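Local structure of hypothetical protein TTMA177 (Thermus thermophilus phage TMA, 2ZDJ) at residues Asp47-Asp55 against Asn61-Lys69. The protein is of unknown function, a small phage-encoded alpha+beta protein with a cystatin-like fold in which an antiparallel sheet packs with one helix. Numbering follows the deposited sequence.
Sequences DYEEVWGID and NFLEAYRLK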
# COMPACT_ATOMS: atom_id res chain seq x y z
N ASP A 47 -6.01 8.34 10.60
CA ASP A 47 -5.05 8.74 9.56
C ASP A 47 -4.45 7.46 8.97
O ASP A 47 -4.74 6.36 9.43
CB ASP A 47 -3.95 9.61 10.18
CG ASP A 47 -3.28 10.52 9.16
OD1 ASP A 47 -3.38 10.27 7.95
OD2 ASP A 47 -2.63 11.51 9.59
N TYR A 48 -3.64 7.61 7.93
CA TYR A 48 -3.00 6.45 7.30
C TYR A 48 -1.66 6.28 8.01
O TYR A 48 -0.76 7.09 7.84
CB TYR A 48 -2.78 6.70 5.81
CG TYR A 48 -4.06 6.66 5.01
CD1 TYR A 48 -4.53 5.47 4.47
CD2 TYR A 48 -4.83 7.82 4.83
CE1 TYR A 48 -5.73 5.41 3.77
CE2 TYR A 48 -6.03 7.78 4.13
CZ TYR A 48 -6.48 6.57 3.61
OH TYR A 48 -7.70 6.50 2.95
N GLU A 49 -1.54 5.23 8.82
CA GLU A 49 -0.31 4.98 9.57
C GLU A 49 0.78 4.39 8.68
O GLU A 49 1.97 4.65 8.86
CB GLU A 49 -0.59 4.04 10.73
CG GLU A 49 0.57 3.87 11.69
CD GLU A 49 0.93 5.16 12.40
OE1 GLU A 49 0.01 5.82 12.95
OE2 GLU A 49 2.13 5.52 12.41
N GLU A 50 0.36 3.57 7.71
CA GLU A 50 1.30 2.97 6.79
C GLU A 50 0.67 2.88 5.41
O GLU A 50 -0.55 2.74 5.26
CB GLU A 50 1.70 1.55 7.25
CG GLU A 50 2.68 1.50 8.42
CD GLU A 50 2.98 0.07 8.89
OE1 GLU A 50 3.20 -0.83 8.05
OE2 GLU A 50 3.01 -0.15 10.11
N VAL A 51 1.51 2.98 4.39
CA VAL A 51 1.06 2.84 3.01
C VAL A 51 2.14 2.07 2.25
O VAL A 51 3.30 2.46 2.22
CB VAL A 51 0.81 4.22 2.34
CG1 VAL A 51 0.39 4.03 0.90
CG2 VAL A 51 -0.29 4.97 3.09
N TRP A 52 1.75 0.96 1.65
CA TRP A 52 2.68 0.14 0.88
C TRP A 52 2.12 -0.09 -0.51
O TRP A 52 0.91 -0.19 -0.69
CB TRP A 52 2.85 -1.23 1.51
CG TRP A 52 3.38 -1.26 2.88
CD1 TRP A 52 2.72 -0.91 4.03
CD2 TRP A 52 4.65 -1.78 3.29
NE1 TRP A 52 3.50 -1.19 5.12
CE2 TRP A 52 4.69 -1.72 4.70
CE3 TRP A 52 5.76 -2.29 2.59
CZ2 TRP A 52 5.80 -2.16 5.43
CZ3 TRP A 52 6.86 -2.73 3.32
CH2 TRP A 52 6.88 -2.66 4.73
N GLY A 53 2.99 -0.21 -1.50
CA GLY A 53 2.49 -0.46 -2.84
C GLY A 53 3.10 -1.67 -3.50
O GLY A 53 4.19 -2.13 -3.14
N ILE A 54 2.37 -2.23 -4.46
CA ILE A 54 2.86 -3.34 -5.25
C ILE A 54 2.61 -2.88 -6.67
O ILE A 54 1.63 -2.16 -6.94
CB ILE A 54 2.12 -4.70 -4.97
CG1 ILE A 54 0.64 -4.63 -5.34
CG2 ILE A 54 2.29 -5.08 -3.51
CD1 ILE A 54 -0.22 -3.97 -4.33
N ASP A 55 3.49 -3.25 -7.58
CA ASP A 55 3.36 -2.82 -8.96
C ASP A 55 2.28 -3.54 -9.75
O ASP A 55 1.99 -3.19 -10.90
CB ASP A 55 4.73 -2.92 -9.64
CG ASP A 55 5.73 -1.93 -9.06
OD1 ASP A 55 6.94 -2.23 -9.01
OD2 ASP A 55 5.29 -0.83 -8.65
N ASN A 61 0.48 -13.37 -3.13
CA ASN A 61 1.23 -13.54 -1.90
C ASN A 61 2.73 -13.45 -2.08
O ASN A 61 3.43 -13.09 -1.13
CB ASN A 61 0.90 -14.88 -1.23
CG ASN A 61 -0.44 -14.88 -0.53
OD1 ASN A 61 -0.95 -13.82 -0.16
ND2 ASN A 61 -1.00 -16.06 -0.34
N PHE A 62 3.21 -13.77 -3.27
CA PHE A 62 4.65 -13.75 -3.53
C PHE A 62 5.21 -12.42 -3.98
O PHE A 62 6.43 -12.25 -4.05
CB PHE A 62 5.02 -14.86 -4.53
CG PHE A 62 4.17 -14.89 -5.77
CD1 PHE A 62 4.36 -13.95 -6.79
CD2 PHE A 62 3.19 -15.86 -5.94
CE1 PHE A 62 3.60 -13.99 -7.95
CE2 PHE A 62 2.41 -15.91 -7.11
CZ PHE A 62 2.62 -14.97 -8.12
N LEU A 63 4.35 -11.46 -4.26
CA LEU A 63 4.81 -10.14 -4.68
C LEU A 63 5.46 -9.42 -3.51
O LEU A 63 5.14 -9.66 -2.35
CB LEU A 63 3.64 -9.30 -5.20
CG LEU A 63 3.04 -9.72 -6.54
CD1 LEU A 63 1.95 -8.72 -6.93
CD2 LEU A 63 4.13 -9.76 -7.60
N GLU A 64 6.39 -8.53 -3.83
CA GLU A 64 7.08 -7.78 -2.80
C GLU A 64 6.59 -6.34 -2.79
O GLU A 64 6.77 -5.60 -3.76
CB GLU A 64 8.57 -7.83 -3.04
CG GLU A 64 9.36 -7.43 -1.82
CD GLU A 64 10.86 -7.51 -2.04
OE1 GLU A 64 11.40 -6.66 -2.79
OE2 GLU A 64 11.49 -8.42 -1.47
N ALA A 65 5.98 -5.95 -1.69
CA ALA A 65 5.46 -4.59 -1.53
C ALA A 65 6.55 -3.67 -1.03
O ALA A 65 7.48 -4.10 -0.34
CB ALA A 65 4.27 -4.60 -0.54
N TYR A 66 6.43 -2.40 -1.39
CA TYR A 66 7.39 -1.40 -0.96
C TYR A 66 6.69 -0.31 -0.16
O TYR A 66 5.62 0.15 -0.55
CB TYR A 66 8.13 -0.81 -2.17
CG TYR A 66 7.27 -0.47 -3.37
CD1 TYR A 66 6.97 -1.43 -4.34
CD2 TYR A 66 6.79 0.82 -3.56
CE1 TYR A 66 6.21 -1.10 -5.48
CE2 TYR A 66 6.04 1.16 -4.68
CZ TYR A 66 5.76 0.20 -5.64
OH TYR A 66 5.06 0.58 -6.77
N ARG A 67 7.28 0.08 0.96
CA ARG A 67 6.70 1.08 1.85
C ARG A 67 6.83 2.51 1.33
O ARG A 67 7.93 2.96 0.99
CB ARG A 67 7.35 0.97 3.24
CG ARG A 67 7.18 2.20 4.10
CD ARG A 67 6.22 2.02 5.25
NE ARG A 67 6.85 1.43 6.42
CZ ARG A 67 6.54 1.74 7.68
NH1 ARG A 67 5.61 2.64 7.95
NH2 ARG A 67 7.17 1.13 8.67
N LEU A 68 5.72 3.22 1.28
CA LEU A 68 5.69 4.59 0.78
C LEU A 68 5.46 5.57 1.92
O LEU A 68 5.70 6.77 1.78
CB LEU A 68 4.60 4.71 -0.27
CG LEU A 68 4.88 3.83 -1.48
CD1 LEU A 68 3.70 3.79 -2.44
CD2 LEU A 68 6.13 4.38 -2.17
N LYS A 69 4.97 5.05 3.04
CA LYS A 69 4.72 5.86 4.22
C LYS A 69 4.62 4.90 5.40
O LYS A 69 4.13 3.77 5.18
CB LYS A 69 3.42 6.65 4.05
CG LYS A 69 3.19 7.75 5.06
CD LYS A 69 2.91 7.22 6.44
CE LYS A 69 2.62 8.35 7.42
NZ LYS A 69 1.49 9.21 6.96
OXT LYS A 69 5.01 5.28 6.54
O HOH W 1 5.42 -4.59 -6.37
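The carbonyl oxygen of V51 accepts two backbone N-H groups, from L68 N at 2.7 Å and, on a lone pair in the carbonyl plane, from K69 N at 3.2 Å. Two successive residues thus face one, a classic beta bulge, here just past strand 64-67, at the open end of the antiparallel hairpin that this strand forms with its neighbour 47-54 in the sheet of the cystatin-like fold. Further along, G53 and Y66 form a hydrogen-bonded pair, each N-H reaching the other's carbonyl, whereas W52 and R67 make the adjoining non-hydrogen-bonded pair.

On the face bearing W52 and R67, R67 CB sits over the six-membered ring of the indole, 3.6 Å from its centroid and 10° off the normal, a CH-pi contact. CG is anti to the backbone N (chi1 161°), but the outer chain is less certain; as modelled, the guanidinium passes CZ2 and its NH1 makes a salt bridge with K69 OXT, weak as a hydrogen bond. The E50 carboxylate lies over the guanidinium face, where any attraction is probably one of charge alone. E50 OE1 instead takes W52 NE1 in the plane of the indole at 3.0 Å, on its anti lone pair, and also bonds to Y14 OH, while OE2 pairs with K42; together these should fix the carboxylate and the rotation of the indole.

The other face carries Y66, with G53 O over one face of its ring, 3.1 Å above the plane and displaced toward the rim. From the bulge itself, the bent side chain of K69 carries NZ to Y48 O, 3.2 Å away and almost in line with the carbonyl bond.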